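Local coordinates for protein probable glutamine synthetase (Pseudomonas aeruginosa, PDB 4HPP) that is a probable glutamine synthetase, with an N-terminal domain and a larger catalytic domain that holds magnesium and glutamic acid, at residues Q51-E56 against L424-G429; S240-D245 against L325-N330; G353-E358 against D401-A406. All coordinates share one frame; numbering follows the deposited sequence.

Interaction 1. Residues Q51-E56 against L424-G429; sequences QDLIDE and LALTAG
The C-terminal part of helix 410-427 meets a loop of the N-terminal domain where L426 and T427 face Q51 and L53. L426 supplies the greasy part of this junction. Its isobutyl group touches both loop side chains, and its two methyls divide the work. CD2 packs against CD1 of L53 at 3.9 Å, while CD1 reaches CB of L53 at 4.0 Å and passes OE1 of Q51 at 3.8 Å. The side chains of Q51 and L426 run past each other in opposite directions, and CB of Q51 comes 4.2 Å from CD1 of L426.

Farther along, the amide of Q51 turns to T427. A bend at chi2 (77°) turns the amide so that NE2 lies 3.6 Å from CG2 of T427, the two side chains crossing near a right angle. Glutamine suits this place because its stem offers carbon to the leucine while its end stays polar: NE2 bonds to the hydroxyl of Y439 on helix 432-439, and OE1 has a weak bond to T49 OG1.

In this fold of the glutamine synthetase family, the loop between strands 39-41 and 66-78 thus lies against helices 410-427 and 432-439, near the C-terminus of the chain. Threonine also works in two directions here, its methyl facing Q51 and its OG1 bonded to E423 O on the preceding turn. In the backbone, L424 O receives both T427 N at 3.0 Å and A428 N at 3.1 Å. Beyond the contact, D52 turns away from the helix, forms a salt bridge with R22 and bonds through OD2 to A147 N of a second subunit.

Interaction 2. Residues S240-D245 against L325-N330; sequences SLQHAD and LGKQYN
K327 and Q242 touch where the loop 325-330 passes strand 235-243, a strand of the catalytic domain's mixed sheet, paired antiparallel with both strand 124-137 and strand 330-336. The lysine chain is kinked at several torsions. Its CD comes 4.0 Å from NE2 of the extended Q242, the two crossing at about a right angle, and NZ goes on to a weak bond with G246 O. Q328 points away from the strand and closes up its own loop, with OE1 bonded to V318 N and NE2 to P324 O. Y329 meets the strand with its backbone: its O lies 3.5 Å from CB of S240, while the ring packs on Y251 and L259, and Y329 N gives a weak bond back to G326 O as the chain turns. N330 then comes level with S240, their CA atoms 4.6 Å apart, a spacing that suits serine's small side chain. OD1 of N330 is bonded to H238 ND1, and its CB rests 4.0 Å from CB of S240.

Interaction 3. Residues G353-E358 against D401-A406; sequences GRLGIE and DEALCA
L355 lays its CD1 methyl over the backbone of A403, 3.8 Å from the carbonyl O and 4.1 Å from CB of the same alanine. The same methyl stands 4.1 Å from L404 N, so one branch of the leucine covers a peptide unit as well as a side chain. CG lies opposite the carbonyl carbon (chi1 -74°), and the extended chi2 carries CD1 out to the short helix 402-405. Alanine fits at 403 because its single methyl lets the leucine come down onto the main chain. The area buried is small, 92 Å², and L404 adds to it from the flank.

The start of that short helix is held by an N-cap. D401 accepts from L404 N through OD2 at 3.2 Å, with an N-H...O angle of 150°, and the donor comes from above the carboxylate plane, 41° out of it. Aspartate is well suited to the position, since its short chain reaches forward to the amide of L404 in the first turn. Its other oxygen, OD1, bonds to H273 ND1, and that histidine also touches L355.

On helix 342-358, R354 meets E358 one turn later in a salt bridge whose hydrogen bond is weak, NH1 to OE2 at 3.4 Å, with the carboxylate oxygen at the edge of the guanidinium and in its plane. R354 also forms salt bridges with E115 and E407, which would probably offset the nearby charge of R118.

Within the catalytic domain, this contact joins helix 342-358 to helix 402-405. Helix 261-281 borders both, touching L355 and I357 on one and D401, at the N-cap of the other, while L398 of helix 391-399 packs on L404 and C405.

How the interactions relate
Interaction 3 is the buried contact of the three; interactions 1 and 2 are partly buried and mix covered residues with exposed ones. Interaction 3 sets a leucine methyl on the backbone and methyl of an alanine, helix to helix; interaction 1 pairs leucine packing with a glutamine whose amide is bonded elsewhere; interaction 2 combines close backbone and CB atoms with a lysine chain crossing a glutamine. Interactions 2 and 3 belong to the catalytic domain and come within about 4 Å at their nearest atoms without touching, whereas interaction 1 joins it to the N-terminal domain. Helices 402-405 and 410-427, consecutive in the chain, serve interactions 3 and 1 respectively. Interactions 1 and 2 fall on opposite sides of the chain's centre.

Interaction 1. Residues Q51-E56 against L424-G429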
ATOM      1  N   GLN A  51      23.116  31.230  -8.195  1.00 65.24           N
ATOM      2  CA  GLN A  51      23.745  29.974  -7.800  1.00 67.41           C
ATOM      3  C   GLN A  51      24.143  30.000  -6.336  1.00 65.83           C
ATOM      4  O   GLN A  51      24.846  29.117  -5.860  1.00 65.11           O
ATOM      5  CB  GLN A  51      24.937  29.643  -8.702  1.00 61.93           C
ATOM      6  CG  GLN A  51      24.558  29.489 -10.165  1.00 55.34           C
ATOM      7  CD  GLN A  51      24.336  30.829 -10.875  1.00 54.96           C
ATOM      8  OE1 GLN A  51      24.700  31.908 -10.366  1.00 53.58           O
ATOM      9  NE2 GLN A  51      23.702  30.766 -12.052  1.00 56.73           N
ATOM     10  N   ASP A  52      23.680  31.034  -5.645  1.00 61.75           N
ATOM     11  CA  ASP A  52      23.833  31.186  -4.192  1.00 66.63           C
ATOM     12  C   ASP A  52      25.227  31.542  -3.714  1.00 70.39           C
ATOM     13  O   ASP A  52      25.568  31.308  -2.555  1.00 67.20           O
ATOM     14  CB  ASP A  52      23.231  29.982  -3.424  1.00 63.65           C
ATOM     15  CG  ASP A  52      21.703  30.159  -3.138  1.00 60.38           C
ATOM     16  OD1 ASP A  52      21.176  31.286  -3.396  1.00 50.25           O
ATOM     17  OD2 ASP A  52      21.064  29.184  -2.666  1.00 53.91           O
ATOM     18  N   LEU A  53      26.022  32.140  -4.599  1.00 77.18           N
ATOM     19  CA  LEU A  53      27.395  32.536  -4.249  1.00 73.96           C
ATOM     20  C   LEU A  53      27.513  34.038  -4.191  1.00 69.90           C
ATOM     21  O   LEU A  53      26.879  34.759  -4.952  1.00 73.19           O
ATOM     22  CB  LEU A  53      28.452  31.917  -5.201  1.00 64.12           C
ATOM     23  CG  LEU A  53      28.682  30.432  -4.846  1.00 72.02           C
ATOM     24  CD1 LEU A  53      29.011  29.544  -6.046  1.00 56.31           C
ATOM     25  CD2 LEU A  53      29.684  30.256  -3.693  1.00 74.76           C
ATOM     26  N   ILE A  54      28.311  34.484  -3.242  1.00 68.18           N
ATOM     27  CA  ILE A  54      28.756  35.855  -3.141  1.00 65.54           C
ATOM     28  C   ILE A  54      30.257  35.915  -3.540  1.00 74.08           C
ATOM     29  O   ILE A  54      31.060  35.031  -3.152  1.00 63.80           O
ATOM     30  CB  ILE A  54      28.565  36.322  -1.698  1.00 58.83           C
ATOM     31  CG1 ILE A  54      27.066  36.533  -1.414  1.00 64.85           C
ATOM     32  CG2 ILE A  54      29.320  37.610  -1.462  1.00 62.74           C
ATOM     33  CD1 ILE A  54      26.677  36.447   0.056  1.00 53.27           C
ATOM     34  N   ASP A  55      30.621  36.931  -4.331  1.00 76.48           N
ATOM     35  CA  ASP A  55      32.028  37.256  -4.633  1.00 76.44           C
ATOM     36  C   ASP A  55      32.650  38.168  -3.602  1.00 72.47           C
ATOM     37  O   ASP A  55      31.935  38.774  -2.811  1.00 80.68           O
ATOM     38  CB  ASP A  55      32.153  37.976  -5.966  1.00 78.80           C
ATOM     39  CG  ASP A  55      33.524  37.824  -6.550  1.00 82.33           C
ATOM     40  OD1 ASP A  55      33.796  36.726  -7.060  1.00 78.44           O
ATOM     41  OD2 ASP A  55      34.343  38.764  -6.462  1.00 90.06           O
ATOM     42  N   GLU A  56      33.980  38.291  -3.628  1.00 82.11           N
ATOM     43  CA  GLU A  56      34.673  39.357  -2.869  1.00 82.51           C
ATOM     44  C   GLU A  56      34.415  40.765  -3.479  1.00 78.39           C
ATOM     45  O   GLU A  56      34.658  41.791  -2.832  1.00 69.94           O
ATOM     46  CB  GLU A  56      36.174  39.056  -2.759  1.00 87.15           C
ATOM     47  CG  GLU A  56      36.896  38.968  -4.106  1.00107.52           C
ATOM     48  CD  GLU A  56      38.418  38.857  -3.977  1.00123.49           C
ATOM     49  OE1 GLU A  56      38.948  37.758  -4.261  1.00124.53           O
ATOM     50  OE2 GLU A  56      39.094  39.852  -3.598  1.00115.82           O
ATOM     51  N   LEU A 424      27.399  35.480 -14.382  1.00 70.29           N
ATOM     52  CA  LEU A 424      27.875  34.970 -15.678  1.00 68.77           C
ATOM     53  C   LEU A 424      29.247  34.301 -15.602  1.00 63.46           C
ATOM     54  O   LEU A 424      29.472  33.293 -16.277  1.00 59.97           O
ATOM     55  CB  LEU A 424      27.702  35.961 -16.839  1.00 68.51           C
ATOM     56  CG  LEU A 424      28.440  37.270 -17.025  1.00 83.01           C
ATOM     57  CD1 LEU A 424      29.678  37.080 -17.911  1.00 93.61           C
ATOM     58  CD2 LEU A 424      27.483  38.264 -17.669  1.00 68.95           C
ATOM     59  N   ALA A 425      30.137  34.794 -14.738  1.00 61.71           N
ATOM     60  CA  ALA A 425      31.334  33.981 -14.406  1.00 65.76           C
ATOM     61  C   ALA A 425      30.870  32.572 -14.066  1.00 73.18           C
ATOM     62  O   ALA A 425      31.339  31.608 -14.677  1.00 82.32           O
ATOM     63  CB  ALA A 425      32.185  34.550 -13.258  1.00 55.01           C
ATOM     64  N   LEU A 426      29.926  32.425 -13.134  1.00 67.28           N
ATOM     65  CA  LEU A 426      29.664  31.074 -12.661  1.00 60.36           C
ATOM     66  C   LEU A 426      29.145  30.147 -13.749  1.00 69.03           C
ATOM     67  O   LEU A 426      29.172  28.924 -13.584  1.00 79.84           O
ATOM     68  CB  LEU A 426      28.768  31.058 -11.434  1.00 60.12           C
ATOM     69  CG  LEU A 426      29.398  31.616 -10.154  1.00 66.58           C
ATOM     70  CD1 LEU A 426      28.292  32.070  -9.188  1.00 60.67           C
ATOM     71  CD2 LEU A 426      30.353  30.581  -9.533  1.00 57.75           C
ATOM     72  N   THR A 427      28.712  30.713 -14.873  1.00 66.39           N
ATOM     73  CA  THR A 427      27.964  29.928 -15.867  1.00 70.73           C
ATOM     74  C   THR A 427      28.692  29.659 -17.197  1.00 75.11           C
ATOM     75  O   THR A 427      28.341  28.712 -17.935  1.00 65.59           O
ATOM     76  CB  THR A 427      26.582  30.559 -16.120  1.00 64.66           C
ATOM     77  OG1 THR A 427      26.713  31.992 -16.209  1.00 66.95           O
ATOM     78  CG2 THR A 427      25.708  30.226 -14.941  1.00 70.72           C
ATOM     79  N   ALA A 428      29.708  30.484 -17.463  1.00 72.45           N
ATOM     80  CA  ALA A 428      30.481  30.450 -18.697  1.00 82.42           C
ATOM     81  C   ALA A 428      31.101  29.083 -19.098  1.00 78.31           C
ATOM     82  O   ALA A 428      31.466  28.264 -18.250  1.00 72.50           O
ATOM     83  CB  ALA A 428      31.506  31.573 -18.713  1.00 78.16           C
ATOM     84  N   GLY A 429      31.172  28.876 -20.416  1.00 80.00           N
ATOM     85  CA  GLY A 429      31.651  27.649 -21.045  1.00 87.47           C
ATOM     86  C   GLY A 429      30.508  26.677 -21.225  1.00 84.97           C
ATOM     87  O   GLY A 429      30.445  25.928 -22.246  1.00 62.51           O
TER

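Interaction 2. Residues S240-D245 against L325-N330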
ATOM      1  N   SER A 240      -0.847  50.883 -17.700  1.00 55.18           N
ATOM      2  CA  SER A 240      -1.662  52.036 -18.048  1.00 56.03           C
ATOM      3  C   SER A 240      -1.241  53.139 -17.078  1.00 56.24           C
ATOM      4  O   SER A 240      -0.691  52.865 -15.993  1.00 51.10           O
ATOM      5  CB  SER A 240      -3.165  51.720 -18.024  1.00 56.34           C
ATOM      6  OG  SER A 240      -3.716  51.673 -16.716  1.00 67.15           O
ATOM      7  N   LEU A 241      -1.419  54.373 -17.525  1.00 57.24           N
ATOM      8  CA  LEU A 241      -1.050  55.561 -16.749  1.00 60.83           C
ATOM      9  C   LEU A 241      -2.300  56.411 -16.565  1.00 53.54           C
ATOM     10  O   LEU A 241      -2.962  56.697 -17.553  1.00 57.09           O
ATOM     11  CB  LEU A 241       0.020  56.360 -17.509  1.00 58.26           C
ATOM     12  CG  LEU A 241       1.484  55.960 -17.349  1.00 62.08           C
ATOM     13  CD1 LEU A 241       2.402  57.069 -17.861  1.00 59.05           C
ATOM     14  CD2 LEU A 241       1.796  55.655 -15.901  1.00 57.47           C
ATOM     15  N   GLN A 242      -2.633  56.804 -15.338  1.00 52.08           N
ATOM     16  CA  GLN A 242      -3.899  57.531 -15.064  1.00 60.72           C
ATOM     17  C   GLN A 242      -3.724  58.801 -14.250  1.00 69.61           C
ATOM     18  O   GLN A 242      -2.971  58.835 -13.278  1.00 67.58           O
ATOM     19  CB  GLN A 242      -4.905  56.674 -14.306  1.00 56.46           C
ATOM     20  CG  GLN A 242      -5.527  55.529 -15.073  1.00 69.67           C
ATOM     21  CD  GLN A 242      -6.197  54.540 -14.136  1.00 77.10           C
ATOM     22  OE1 GLN A 242      -6.309  54.788 -12.924  1.00 86.74           O
ATOM     23  NE2 GLN A 242      -6.664  53.421 -14.687  1.00 70.99           N
ATOM     24  N   HIS A 243      -4.461  59.841 -14.629  1.00 80.32           N
ATOM     25  CA  HIS A 243      -4.569  61.030 -13.797  1.00 87.98           C
ATOM     26  C   HIS A 243      -5.004  60.587 -12.418  1.00 89.67           C
ATOM     27  O   HIS A 243      -5.760  59.618 -12.296  1.00 80.08           O
ATOM     28  CB  HIS A 243      -5.531  62.042 -14.417  1.00 83.05           C
ATOM     29  CG  HIS A 243      -5.916  63.156 -13.483  1.00 96.24           C
ATOM     30  ND1 HIS A 243      -7.197  63.435 -13.182  1.00 96.12           N
ATOM     31  CD2 HIS A 243      -5.130  64.050 -12.750  1.00 96.85           C
ATOM     32  CE1 HIS A 243      -7.235  64.461 -12.306  1.00101.77           C
ATOM     33  NE2 HIS A 243      -5.967  64.833 -12.043  1.00100.23           N
ATOM     34  N   ALA A 244      -4.490  61.253 -11.378  1.00 98.42           N
ATOM     35  CA  ALA A 244      -4.801  60.924  -9.971  1.00110.65           C
ATOM     36  C   ALA A 244      -6.330  60.895  -9.683  1.00112.12           C
ATOM     37  O   ALA A 244      -6.812  61.577  -8.776  1.00120.16           O
ATOM     38  CB  ALA A 244      -4.055  61.881  -9.027  1.00102.63           C
ATOM     39  N   ASP A 245      -7.064  60.055 -10.427  1.00103.17           N
ATOM     40  CA  ASP A 245      -8.467  60.331 -10.771  1.00105.74           C
ATOM     41  C   ASP A 245      -9.188  59.174 -11.486  1.00104.47           C
ATOM     42  O   ASP A 245     -10.426  59.052 -11.385  1.00 87.79           O
ATOM     43  CB  ASP A 245      -8.477  61.537 -11.725  1.00110.17           C
ATOM     44  CG  ASP A 245      -9.823  62.229 -11.812  1.00105.12           C
ATOM     45  OD1 ASP A 245     -10.615  62.113 -10.856  1.00101.91           O
ATOM     46  OD2 ASP A 245     -10.069  62.913 -12.833  1.00 92.45           O
ATOM     47  N   LEU A 325     -14.357  51.655 -22.859  1.00 99.10           N
ATOM     48  CA  LEU A 325     -13.111  51.730 -23.644  1.00111.07           C
ATOM     49  C   LEU A 325     -12.079  52.732 -23.068  1.00115.19           C
ATOM     50  O   LEU A 325     -12.431  53.849 -22.679  1.00123.70           O
ATOM     51  CB  LEU A 325     -13.427  52.064 -25.134  1.00105.84           C
ATOM     52  CG  LEU A 325     -14.188  51.137 -26.115  1.00103.61           C
ATOM     53  CD1 LEU A 325     -15.695  51.108 -25.878  1.00102.75           C
ATOM     54  CD2 LEU A 325     -13.927  51.529 -27.566  1.00 99.14           C
ATOM     55  N   GLY A 326     -10.806  52.347 -23.017  1.00103.51           N
ATOM     56  CA  GLY A 326      -9.788  53.288 -22.583  1.00 87.00           C
ATOM     57  C   GLY A 326      -9.256  53.041 -21.199  1.00 81.39           C
ATOM     58  O   GLY A 326      -8.050  53.084 -20.986  1.00 96.04           O
ATOM     59  N   LYS A 327     -10.148  52.797 -20.247  1.00 88.94           N
ATOM     60  CA  LYS A 327      -9.751  52.224 -18.948  1.00 94.21           C
ATOM     61  C   LYS A 327      -8.966  50.916 -19.170  1.00 89.16           C
ATOM     62  O   LYS A 327      -8.072  50.579 -18.396  1.00 90.25           O
ATOM     63  CB  LYS A 327     -10.973  51.976 -18.023  1.00 88.41           C
ATOM     64  CG  LYS A 327     -11.454  53.175 -17.180  1.00 95.50           C
ATOM     65  CD  LYS A 327     -10.371  53.788 -16.274  1.00 97.37           C
ATOM     66  CE  LYS A 327     -10.812  53.976 -14.814  1.00 91.43           C
ATOM     67  NZ  LYS A 327     -11.860  55.017 -14.566  1.00 84.01           N
ATOM     68  N   GLN A 328      -9.295  50.199 -20.243  1.00 80.49           N
ATOM     69  CA  GLN A 328      -8.667  48.909 -20.542  1.00 83.99           C
ATOM     70  C   GLN A 328      -7.514  49.069 -21.538  1.00 86.86           C
ATOM     71  O   GLN A 328      -6.847  48.098 -21.898  1.00 83.05           O
ATOM     72  CB  GLN A 328      -9.708  47.903 -21.063  1.00 75.25           C
ATOM     73  CG  GLN A 328     -10.721  48.530 -22.007  1.00 74.33           C
ATOM     74  CD  GLN A 328     -11.263  47.585 -23.059  1.00 72.01           C
ATOM     75  OE1 GLN A 328     -10.495  46.923 -23.760  1.00 74.17           O
ATOM     76  NE2 GLN A 328     -12.596  47.561 -23.218  1.00 60.93           N
ATOM     77  N   TYR A 329      -7.283  50.303 -21.978  1.00 86.62           N
ATOM     78  CA  TYR A 329      -6.189  50.614 -22.885  1.00 68.05           C
ATOM     79  C   TYR A 329      -4.875  50.666 -22.122  1.00 68.56           C
ATOM     80  O   TYR A 329      -4.739  51.345 -21.075  1.00 60.30           O
ATOM     81  CB  TYR A 329      -6.433  51.948 -23.551  1.00 69.48           C
ATOM     82  CG  TYR A 329      -5.425  52.290 -24.609  1.00 71.51           C
ATOM     83  CD1 TYR A 329      -5.680  52.009 -25.969  1.00 73.26           C
ATOM     84  CD2 TYR A 329      -4.220  52.923 -24.259  1.00 67.09           C
ATOM     85  CE1 TYR A 329      -4.758  52.350 -26.950  1.00 72.33           C
ATOM     86  CE2 TYR A 329      -3.295  53.264 -25.225  1.00 75.27           C
ATOM     87  CZ  TYR A 329      -3.563  52.978 -26.562  1.00 74.58           C
ATOM     88  OH  TYR A 329      -2.615  53.330 -27.477  1.00 67.35           O
ATOM     89  N   ASN A 330      -3.902  49.940 -22.651  1.00 53.84           N
ATOM     90  CA  ASN A 330      -2.651  49.841 -21.980  1.00 57.14           C
ATOM     91  C   ASN A 330      -1.556  49.473 -22.959  1.00 55.08           C
ATOM     92  O   ASN A 330      -1.832  49.223 -24.148  1.00 60.88           O
ATOM     93  CB  ASN A 330      -2.745  48.852 -20.788  1.00 59.51           C
ATOM     94  CG  ASN A 330      -2.784  47.393 -21.222  1.00 66.78           C
ATOM     95  OD1 ASN A 330      -1.769  46.820 -21.679  1.00 69.97           O
ATOM     96  ND2 ASN A 330      -3.945  46.775 -21.061  1.00 54.87           N
TER

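Interaction 3. Residues G353-E358 against D401-A406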
ATOM      1  N   GLY A 353      10.494  55.169 -19.232  1.00 68.26           N
ATOM      2  CA  GLY A 353       9.251  55.828 -19.634  1.00 60.02           C
ATOM      3  C   GLY A 353       9.242  57.250 -19.133  1.00 60.53           C
ATOM      4  O   GLY A 353       9.017  58.187 -19.918  1.00 65.10           O
ATOM      5  N   ARG A 354       9.505  57.417 -17.836  1.00 59.13           N
ATOM      6  CA  ARG A 354       9.605  58.758 -17.224  1.00 59.14           C
ATOM      7  C   ARG A 354      10.581  59.610 -18.023  1.00 55.54           C
ATOM      8  O   ARG A 354      10.226  60.674 -18.477  1.00 48.72           O
ATOM      9  CB  ARG A 354      10.062  58.708 -15.750  1.00 61.34           C
ATOM     10  CG  ARG A 354       9.277  59.579 -14.758  1.00 60.23           C
ATOM     11  CD  ARG A 354      10.085  59.993 -13.504  1.00 64.00           C
ATOM     12  NE  ARG A 354      11.114  59.040 -13.014  1.00 70.33           N
ATOM     13  CZ  ARG A 354      12.437  59.268 -12.959  1.00 63.86           C
ATOM     14  NH1 ARG A 354      12.916  60.426 -13.370  1.00 66.45           N
ATOM     15  NH2 ARG A 354      13.297  58.341 -12.503  1.00 47.02           N
ATOM     16  N   LEU A 355      11.814  59.131 -18.186  1.00 57.26           N
ATOM     17  CA  LEU A 355      12.812  59.804 -19.012  1.00 57.72           C
ATOM     18  C   LEU A 355      12.292  60.136 -20.426  1.00 63.13           C
ATOM     19  O   LEU A 355      12.721  61.111 -21.047  1.00 66.05           O
ATOM     20  CB  LEU A 355      14.050  58.919 -19.150  1.00 58.17           C
ATOM     21  CG  LEU A 355      14.942  58.833 -17.926  1.00 60.95           C
ATOM     22  CD1 LEU A 355      16.231  58.158 -18.318  1.00 53.31           C
ATOM     23  CD2 LEU A 355      15.198  60.242 -17.406  1.00 64.03           C
ATOM     24  N   GLY A 356      11.387  59.309 -20.937  1.00 61.79           N
ATOM     25  CA  GLY A 356      10.784  59.551 -22.229  1.00 63.93           C
ATOM     26  C   GLY A 356       9.955  60.806 -22.119  1.00 64.27           C
ATOM     27  O   GLY A 356      10.102  61.713 -22.925  1.00 59.56           O
ATOM     28  N   ILE A 357       9.110  60.856 -21.093  1.00 57.63           N
ATOM     29  CA  ILE A 357       8.189  61.957 -20.889  1.00 58.02           C
ATOM     30  C   ILE A 357       8.881  63.273 -20.569  1.00 63.42           C
ATOM     31  O   ILE A 357       8.518  64.302 -21.126  1.00 70.35           O
ATOM     32  CB  ILE A 357       7.199  61.604 -19.764  1.00 58.09           C
ATOM     33  CG1 ILE A 357       6.317  60.420 -20.216  1.00 49.47           C
ATOM     34  CG2 ILE A 357       6.411  62.842 -19.322  1.00 51.99           C
ATOM     35  CD1 ILE A 357       5.560  59.741 -19.101  1.00 53.56           C
ATOM     36  N   GLU A 358       9.868  63.219 -19.670  1.00 73.74           N
ATOM     37  CA  GLU A 358      10.682  64.375 -19.210  1.00 70.99           C
ATOM     38  C   GLU A 358      11.439  65.134 -20.320  1.00 70.71           C
ATOM     39  O   GLU A 358      11.585  66.353 -20.254  1.00 74.18           O
ATOM     40  CB  GLU A 358      11.679  63.931 -18.110  1.00 65.79           C
ATOM     41  CG  GLU A 358      10.973  63.457 -16.837  1.00 64.59           C
ATOM     42  CD  GLU A 358      11.880  63.075 -15.660  1.00 62.64           C
ATOM     43  OE1 GLU A 358      13.090  62.722 -15.832  1.00 47.61           O
ATOM     44  OE2 GLU A 358      11.328  63.142 -14.530  1.00 64.22           O
ATOM     45  N   ASP A 401      24.404  53.539 -20.656  1.00 73.62           N
ATOM     46  CA  ASP A 401      23.173  54.301 -20.654  1.00 74.56           C
ATOM     47  C   ASP A 401      23.213  55.099 -19.364  1.00 78.53           C
ATOM     48  O   ASP A 401      22.472  54.810 -18.411  1.00 83.31           O
ATOM     49  CB  ASP A 401      21.977  53.319 -20.656  1.00 73.53           C
ATOM     50  CG  ASP A 401      20.627  53.972 -21.021  1.00 69.05           C
ATOM     51  OD1 ASP A 401      19.811  53.296 -21.708  1.00 62.97           O
ATOM     52  OD2 ASP A 401      20.362  55.123 -20.616  1.00 64.80           O
ATOM     53  N   GLU A 402      24.093  56.097 -19.323  1.00 76.33           N
ATOM     54  CA  GLU A 402      24.220  56.917 -18.117  1.00 71.09           C
ATOM     55  C   GLU A 402      22.924  57.623 -17.787  1.00 63.33           C
ATOM     56  O   GLU A 402      22.667  57.915 -16.612  1.00 55.31           O
ATOM     57  CB  GLU A 402      25.339  57.941 -18.234  1.00 74.84           C
ATOM     58  CG  GLU A 402      26.726  57.345 -18.328  1.00 89.89           C
ATOM     59  CD  GLU A 402      27.507  58.040 -19.415  1.00 94.74           C
ATOM     60  OE1 GLU A 402      28.527  58.687 -19.077  1.00 82.82           O
ATOM     61  OE2 GLU A 402      27.060  57.963 -20.593  1.00 92.59           O
ATOM     62  N   ALA A 403      22.106  57.931 -18.798  1.00 55.48           N
ATOM     63  CA  ALA A 403      20.851  58.591 -18.453  1.00 64.02           C
ATOM     64  C   ALA A 403      20.043  57.705 -17.462  1.00 66.63           C
ATOM     65  O   ALA A 403      19.559  58.192 -16.419  1.00 73.30           O
ATOM     66  CB  ALA A 403      20.050  58.933 -19.693  1.00 58.46           C
ATOM     67  N   LEU A 404      19.946  56.406 -17.768  1.00 60.56           N
ATOM     68  CA  LEU A 404      19.153  55.478 -16.947  1.00 62.64           C
ATOM     69  C   LEU A 404      19.837  55.174 -15.603  1.00 61.10           C
ATOM     70  O   LEU A 404      19.208  55.338 -14.539  1.00 62.10           O
ATOM     71  CB  LEU A 404      18.818  54.200 -17.727  1.00 54.98           C
ATOM     72  CG  LEU A 404      17.998  53.092 -17.031  1.00 56.35           C
ATOM     73  CD1 LEU A 404      16.515  53.373 -17.151  1.00 52.14           C
ATOM     74  CD2 LEU A 404      18.293  51.746 -17.657  1.00 44.44           C
ATOM     75  N   CYS A 405      21.119  54.796 -15.666  1.00 50.60           N
ATOM     76  CA  CYS A 405      21.910  54.482 -14.501  1.00 52.08           C
ATOM     77  C   CYS A 405      21.759  55.548 -13.484  1.00 57.04           C
ATOM     78  O   CYS A 405      21.649  55.268 -12.289  1.00 75.86           O
ATOM     79  CB  CYS A 405      23.382  54.363 -14.836  1.00 49.21           C
ATOM     80  SG  CYS A 405      23.631  52.866 -15.754  1.00 69.36           S
ATOM     81  N   ALA A 406      21.753  56.781 -13.943  1.00 56.48           N
ATOM     82  CA  ALA A 406      21.707  57.888 -13.022  1.00 62.44           C
ATOM     83  C   ALA A 406      20.421  57.889 -12.185  1.00 69.22           C
ATOM     84  O   ALA A 406      20.413  58.478 -11.113  1.00 77.82           O
ATOM     85  CB  ALA A 406      21.866  59.208 -13.764  1.00 60.69           C
TER